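Local coordinates for uncharacterized protein (Clostridium sporogenes, PDB 4Q0Y) that is of unknown function but adopts a hot-dog, thioesterase-like fold, which leaves a thioesterase-type activity possible though unproven, at residues Y113-D116 with K117-N121; T120-L123 with K124-L128. All blocks are in the same frame, centred on the assembly; numbering follows the deposited sequence.

Contact 1 (Y113-D116 with K117-N121)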
ATOM      1  N   TYR B 113      12.891   9.362   9.230  1.00 13.75           N
ATOM      2  CA  TYR B 113      12.939   7.918   8.962  1.00 13.70           C
ATOM      3  C   TYR B 113      13.969   7.601   7.892  1.00 13.59           C
ATOM      4  O   TYR B 113      14.137   8.376   6.959  1.00 12.87           O
ATOM      5  CB  TYR B 113      11.588   7.401   8.486  1.00 13.63           C
ATOM      6  CG  TYR B 113      10.510   7.509   9.527  1.00 15.19           C
ATOM      7  CD1 TYR B 113       9.797   8.704   9.715  1.00 16.32           C
ATOM      8  CD2 TYR B 113      10.217   6.438  10.336  1.00 16.03           C
ATOM      9  CE1 TYR B 113       8.797   8.807  10.690  1.00 18.22           C
ATOM     10  CE2 TYR B 113       9.205   6.525  11.298  1.00 19.09           C
ATOM     11  CZ  TYR B 113       8.526   7.711  11.488  1.00 19.78           C
ATOM     12  OH  TYR B 113       7.543   7.778  12.436  1.00 20.22           O
ATOM     13  N   VAL B 114      14.666   6.471   8.063  1.00 14.90           N
ATOM     14  CA  VAL B 114      15.543   5.915   7.044  1.00 14.37           C
ATOM     15  C   VAL B 114      14.791   4.733   6.416  1.00 15.91           C
ATOM     16  O   VAL B 114      14.124   3.973   7.115  1.00 17.16           O
ATOM     17  CB  VAL B 114      16.951   5.498   7.564  1.00 15.94           C
ATOM     18  CG1 VAL B 114      16.897   4.440   8.652  1.00 17.17           C
ATOM     19  CG2 VAL B 114      17.847   5.015   6.404  1.00 16.09           C
ATOM     20  N   LEU B 115      14.882   4.613   5.096  1.00 15.78           N
ATOM     21  CA  LEU B 115      14.190   3.585   4.324  1.00 14.94           C
ATOM     22  C   LEU B 115      15.216   2.709   3.603  1.00 15.70           C
ATOM     23  O   LEU B 115      16.222   3.215   3.104  1.00 15.47           O
ATOM     24  CB  LEU B 115      13.202   4.215   3.348  1.00 13.95           C
ATOM     25  CG  LEU B 115      12.120   5.107   3.981  1.00 13.51           C
ATOM     26  CD1 LEU B 115      12.567   6.573   4.102  1.00 14.35           C
ATOM     27  CD2 LEU B 115      10.813   5.015   3.183  1.00 13.80           C
ATOM     28  N   ASP B 116      14.951   1.400   3.563  1.00 14.99           N
ATOM     29  CA  ASP B 116      15.848   0.415   2.945  1.00 18.32           C
ATOM     30  C   ASP B 116      15.835   0.424   1.418  1.00 17.71           C
ATOM     31  O   ASP B 116      15.075   1.181   0.803  1.00 17.24           O
ATOM     32  CB  ASP B 116      15.559  -0.993   3.507  1.00 20.52           C
ATOM     33  CG  ASP B 116      14.236  -1.603   3.000  1.00 21.36           C
ATOM     34  OD1 ASP B 116      13.411  -0.940   2.312  1.00 20.95           O
ATOM     35  OD2 ASP B 116      14.033  -2.793   3.337  1.00 25.46           O
ATOM     36  N   LYS B 117      16.649  -0.451   0.816  1.00 18.62           N
ATOM     37  CA  LYS B 117      16.752  -0.525  -0.656  1.00 20.95           C
ATOM     38  C   LYS B 117      15.419  -0.770  -1.385  1.00 20.64           C
ATOM     39  O   LYS B 117      15.176  -0.129  -2.396  1.00 21.42           O
ATOM     40  CB  LYS B 117      17.781  -1.548  -1.088  1.00 23.80           C
ATOM     41  CG  LYS B 117      19.190  -1.132  -0.767  1.00 27.84           C
ATOM     42  CD  LYS B 117      20.185  -2.198  -1.209  1.00 34.86           C
ATOM     43  CE  LYS B 117      21.588  -1.790  -0.829  1.00 40.34           C
ATOM     44  NZ  LYS B 117      22.601  -2.843  -1.087  1.00 49.54           N
ATOM     45  N   ASN B 118      14.586  -1.682  -0.867  1.00 21.45           N
ATOM     46  CA  ASN B 118      13.231  -1.956  -1.428  1.00 23.63           C
ATOM     47  C   ASN B 118      12.365  -0.689  -1.545  1.00 21.70           C
ATOM     48  O   ASN B 118      11.807  -0.356  -2.625  1.00 20.73           O
ATOM     49  CB  ASN B 118      12.480  -3.039  -0.600  1.00 25.76           C
ATOM     50  CG  ASN B 118      13.001  -4.455  -0.828  1.00 33.47           C
ATOM     51  OD1 ASN B 118      13.783  -4.739  -1.741  1.00 34.77           O
ATOM     52  ND2 ASN B 118      12.530  -5.374   0.011  1.00 38.16           N
ATOM     53  N   ASN B 119      12.296   0.052  -0.444  1.00 18.62           N
ATOM     54  CA  ASN B 119      11.582   1.325  -0.419  1.00 17.14           C
ATOM     55  C   ASN B 119      12.207   2.404  -1.294  1.00 15.17           C
ATOM     56  O   ASN B 119      11.490   3.174  -1.952  1.00 15.79           O
ATOM     57  CB  ASN B 119      11.407   1.817   1.021  1.00 19.13           C
ATOM     58  CG  ASN B 119      10.291   1.073   1.712  1.00 23.46           C
ATOM     59  OD1 ASN B 119       9.140   1.161   1.269  1.00 27.41           O
ATOM     60  ND2 ASN B 119      10.606   0.344   2.764  1.00 24.36           N
ATOM     61  N   THR B 120      13.531   2.465  -1.315  1.00 16.37           N
ATOM     62  CA  THR B 120      14.243   3.390  -2.201  1.00 15.79           C
ATOM     63  C   THR B 120      13.894   3.139  -3.665  1.00 16.94           C
ATOM     64  O   THR B 120      13.684   4.103  -4.401  1.00 16.93           O
ATOM     65  CB  THR B 120      15.765   3.303  -1.968  1.00 18.63           C
ATOM     66  OG1 THR B 120      16.031   3.828  -0.676  1.00 17.01           O
ATOM     67  CG2 THR B 120      16.572   4.106  -2.996  1.00 19.68           C
ATOM     68  N   ASN B 121      13.808   1.872  -4.062  1.00 17.50           N
ATOM     69  CA  ASN B 121      13.463   1.508  -5.438  1.00 19.96           C
ATOM     70  C   ASN B 121      12.058   2.036  -5.802  1.00 17.90           C
ATOM     71  O   ASN B 121      11.849   2.604  -6.887  1.00 17.46           O
ATOM     72  CB  ASN B 121      13.601  -0.017  -5.633  1.00 24.02           C
ATOM     73  CG  ASN B 121      15.055  -0.512  -5.519  1.00 29.52           C
ATOM     74  OD1 ASN B 121      16.020   0.259  -5.593  1.00 34.60           O
ATOM     75  ND2 ASN B 121      15.206  -1.807  -5.330  1.00 34.78           N
TER
HETATM   76  O   HOH W   1      15.526  -3.735   1.066  1.00 31.75           O
HETATM   77  O   HOH W   2      11.720  -4.076   2.784  1.00 34.98           O
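Asp116 brings its carboxylate forward over the first turn of the helix because CG stands between its own backbone N and carbonyl carbon (chi1 73°), and Asn119 swings its amide toward it with CG beside the backbone N. Asp116 sits at the N-cap of helix 117-126, and its OD1 accepts from Asn119 N at 3.1 Å in a nearly straight bond (171°), met almost along the C-O direction. The same oxygen takes a weak second bond from Asn119 ND2, with the carboxylate and amide planes tilted against each other. The other oxygen serves water: Asp116 OD2 accepts from a water 2.7 Å away that in turn accepts from Asn118 ND2, and more weakly from a second water that accepts from Asn118 N. OD1 therefore binds N-H groups directly, whereas OD2 reaches those of Asn118 through water, and the helix dipole would be expected to favour the charged form. Opening the helical pattern, Asp116 O accepts from Thr120 N at 2.9 Å. Next to the cap, Leu115 CB rests on Asn119 CB at 3.8 Å, the two side chains crossing at about a right angle. Thr120 OG1 hydrogen-bonds with Ser102 OG, tying the helix start to strand 102-106. The chain turns sharply here, with 86° between the axes of strand 113-115 and helix 117-121. Strand 112-115 lies between strands 102-106 and 52-55, while Leu115 and Asn119 both reach Ile42 of helix 33-44.

Contact 2 (T120-L123 with K124-L128)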
ATOM      1  N   THR B 120      13.531   2.465  -1.315  1.00 16.37           N
ATOM      2  CA  THR B 120      14.243   3.390  -2.201  1.00 15.79           C
ATOM      3  C   THR B 120      13.894   3.139  -3.665  1.00 16.94           C
ATOM      4  O   THR B 120      13.684   4.103  -4.401  1.00 16.93           O
ATOM      5  CB  THR B 120      15.765   3.303  -1.968  1.00 18.63           C
ATOM      6  OG1 THR B 120      16.031   3.828  -0.676  1.00 17.01           O
ATOM      7  CG2 THR B 120      16.572   4.106  -2.996  1.00 19.68           C
ATOM      8  N   ASN B 121      13.808   1.872  -4.062  1.00 17.50           N
ATOM      9  CA  ASN B 121      13.463   1.508  -5.438  1.00 19.96           C
ATOM     10  C   ASN B 121      12.058   2.036  -5.802  1.00 17.90           C
ATOM     11  O   ASN B 121      11.849   2.604  -6.887  1.00 17.46           O
ATOM     12  CB  ASN B 121      13.601  -0.017  -5.633  1.00 24.02           C
ATOM     13  CG  ASN B 121      15.055  -0.512  -5.519  1.00 29.52           C
ATOM     14  OD1 ASN B 121      16.020   0.259  -5.593  1.00 34.60           O
ATOM     15  ND2 ASN B 121      15.206  -1.807  -5.330  1.00 34.78           N
ATOM     16  N   ILE B 122      11.125   1.919  -4.855  1.00 15.86           N
ATOM     17  CA  ILE B 122       9.760   2.454  -5.024  1.00 18.15           C
ATOM     18  C   ILE B 122       9.800   4.000  -5.120  1.00 15.86           C
ATOM     19  O   ILE B 122       9.147   4.584  -5.984  1.00 15.94           O
ATOM     20  CB  ILE B 122       8.811   1.971  -3.901  1.00 18.72           C
ATOM     21  CG1 ILE B 122       8.637   0.450  -3.968  1.00 22.77           C
ATOM     22  CG2 ILE B 122       7.451   2.675  -3.970  1.00 18.61           C
ATOM     23  CD1 ILE B 122       8.079  -0.149  -2.695  1.00 26.60           C
ATOM     24  N   LEU B 123      10.558   4.649  -4.234  1.00 14.48           N
ATOM     25  CA  LEU B 123      10.701   6.107  -4.262  1.00 15.16           C
ATOM     26  C   LEU B 123      11.299   6.615  -5.564  1.00 14.69           C
ATOM     27  O   LEU B 123      10.847   7.636  -6.090  1.00 14.97           O
ATOM     28  CB  LEU B 123      11.509   6.617  -3.075  1.00 14.67           C
ATOM     29  CG  LEU B 123      10.802   6.482  -1.722  1.00 16.14           C
ATOM     30  CD1 LEU B 123      11.817   6.719  -0.611  1.00 17.27           C
ATOM     31  CD2 LEU B 123       9.622   7.424  -1.593  1.00 16.09           C
ATOM     32  N   LYS B 124      12.277   5.871  -6.096  1.00 15.53           N
ATOM     33  CA  LYS B 124      12.834   6.169  -7.428  1.00 16.96           C
ATOM     34  C   LYS B 124      11.786   6.116  -8.543  1.00 19.30           C
ATOM     35  O   LYS B 124      11.806   6.961  -9.430  1.00 22.13           O
ATOM     36  CB  LYS B 124      14.048   5.293  -7.746  1.00 17.18           C
ATOM     37  CG  LYS B 124      15.250   5.683  -6.885  1.00 19.15           C
ATOM     38  CD  LYS B 124      16.392   4.681  -6.872  1.00 21.68           C
ATOM     39  CE  LYS B 124      17.010   4.470  -8.235  1.00 27.07           C
ATOM     40  NZ  LYS B 124      18.195   3.564  -8.120  1.00 26.16           N
ATOM     41  N   GLU B 125      10.842   5.172  -8.455  1.00 19.23           N
ATOM     42  CA  GLU B 125       9.720   5.107  -9.401  1.00 22.40           C
ATOM     43  C   GLU B 125       8.797   6.329  -9.270  1.00 19.13           C
ATOM     44  O   GLU B 125       8.381   6.914 -10.286  1.00 19.54           O
ATOM     45  CB  GLU B 125       8.900   3.816  -9.253  1.00 23.34           C
ATOM     46  CG  GLU B 125       9.681   2.575  -9.647  1.00 25.08           C
ATOM     47  CD  GLU B 125       9.065   1.263  -9.188  1.00 28.97           C
ATOM     48  OE1 GLU B 125       7.962   1.247  -8.600  1.00 27.63           O
ATOM     49  OE2 GLU B 125       9.747   0.237  -9.392  1.00 36.61           O
ATOM     50  N   ILE B 126       8.479   6.688  -8.033  1.00 15.84           N
ATOM     51  CA  ILE B 126       7.568   7.809  -7.746  1.00 15.41           C
ATOM     52  C   ILE B 126       8.139   9.160  -8.222  1.00 16.04           C
ATOM     53  O   ILE B 126       7.395   9.978  -8.825  1.00 16.77           O
ATOM     54  CB  ILE B 126       7.236   7.920  -6.244  1.00 16.68           C
ATOM     55  CG1 ILE B 126       6.453   6.688  -5.799  1.00 17.62           C
ATOM     56  CG2 ILE B 126       6.460   9.203  -5.919  1.00 16.43           C
ATOM     57  CD1 ILE B 126       6.513   6.443  -4.306  1.00 18.30           C
ATOM     58  N   PHE B 127       9.426   9.369  -7.972  1.00 16.78           N
ATOM     59  CA  PHE B 127      10.084  10.644  -8.260  1.00 18.39           C
ATOM     60  C   PHE B 127      10.858  10.681  -9.592  1.00 19.66           C
ATOM     61  O   PHE B 127      11.568  11.654  -9.856  1.00 23.02           O
ATOM     62  CB  PHE B 127      10.915  11.090  -7.058  1.00 18.99           C
ATOM     63  CG  PHE B 127      10.060  11.444  -5.878  1.00 17.57           C
ATOM     64  CD1 PHE B 127       9.330  12.642  -5.883  1.00 17.93           C
ATOM     65  CD2 PHE B 127       9.868  10.542  -4.832  1.00 17.73           C
ATOM     66  CE1 PHE B 127       8.480  12.943  -4.849  1.00 17.65           C
ATOM     67  CE2 PHE B 127       9.011  10.832  -3.793  1.00 17.76           C
ATOM     68  CZ  PHE B 127       8.317  12.045  -3.794  1.00 18.81           C
ATOM     69  N   LEU B 128      10.668   9.680 -10.453  1.00 21.42           N
ATOM     70  CA  LEU B 128      11.258   9.682 -11.803  1.00 25.37           C
ATOM     71  C   LEU B 128      10.598  10.788 -12.643  1.00 25.69           C
ATOM     72  O   LEU B 128       9.371  10.859 -12.661  1.00 25.89           O
ATOM     73  CB  LEU B 128      11.015   8.329 -12.502  1.00 26.64           C
ATOM     74  CG  LEU B 128      11.472   8.106 -13.953  1.00 32.40           C
ATOM     75  CD1 LEU B 128      12.979   8.234 -14.058  1.00 33.39           C
ATOM     76  CD2 LEU B 128      11.015   6.743 -14.435  1.00 35.61           C
TER
HETATM   77  O   HOH W   3      16.670   1.203  -7.806  1.00 25.07           O
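Lys124 folds back along Thr120 and Asn121, one turn earlier in helix 117-126, the C-terminal helix of this hot-dog-like fold. Its CB lies 3.6 Å from Thr120 O, and CG, placed beside the backbone N (chi1 -70°), comes closer still to that carbonyl oxygen. CD then passes obliquely by the methyl of Thr120, 3.9 Å from CG2. A bend at chi3 (62°) redirects the chain beyond CD, and at its tip NZ donates to a water 2.8 Å away; the same water donates to Asn121 OD1, so it bridges the lysine and the amide. The Lys124 side chain also lies about 4 Å from a bound cadmium ion. Four successive i to i+4 backbone bonds run through this part of the helix, from Lys124 N to Thr120 O up to Phe127 N to Leu123 O; Phe127 is the first residue to leave helical backbone angles. On the buried side, Leu123 and Phe127 lie side by side and point the same way, with Leu123 CD2 4.1 Å from Phe127 CE2. Both touch Ile93 of strand 83-95, while Leu123 also packs on Phe39 and Ile42 of helix 33-44. Ile122 and Ile126 form a second apolar pair, CG2 of the former 3.9 Å from CD1 of the latter. Glu125 runs extended past Asn121 O and forms a salt bridge with Lys38, a further tie to helix 33-44. One face of the Phe127 ring receives Ile126 CG2, 3.7 Å above the plane and offset toward the rim, whereas Leu123 O sits at the ring edge, 3.3 Å from Phe127 CD2.

Contact 1 comes first along the chain, at the passage from strand 112-115 into helix 117-126; contact 2 follows directly and carries the same helix to its C-terminal end. Their centres are 10 Å apart, and they share Thr120 and Asn121. They also meet through packing, where Leu115 CD2 is 4.3 Å from Leu123 CD1. Both contacts reach Ile42 of helix 33-44. Contact 1 lies beside strands 102-106 and 52-55, whereas contact 2 extends the helix toward strands 83-95, 68-80 and 26-30. Together they lay the terminal helix across the antiparallel sheet, alongside helix 33-44.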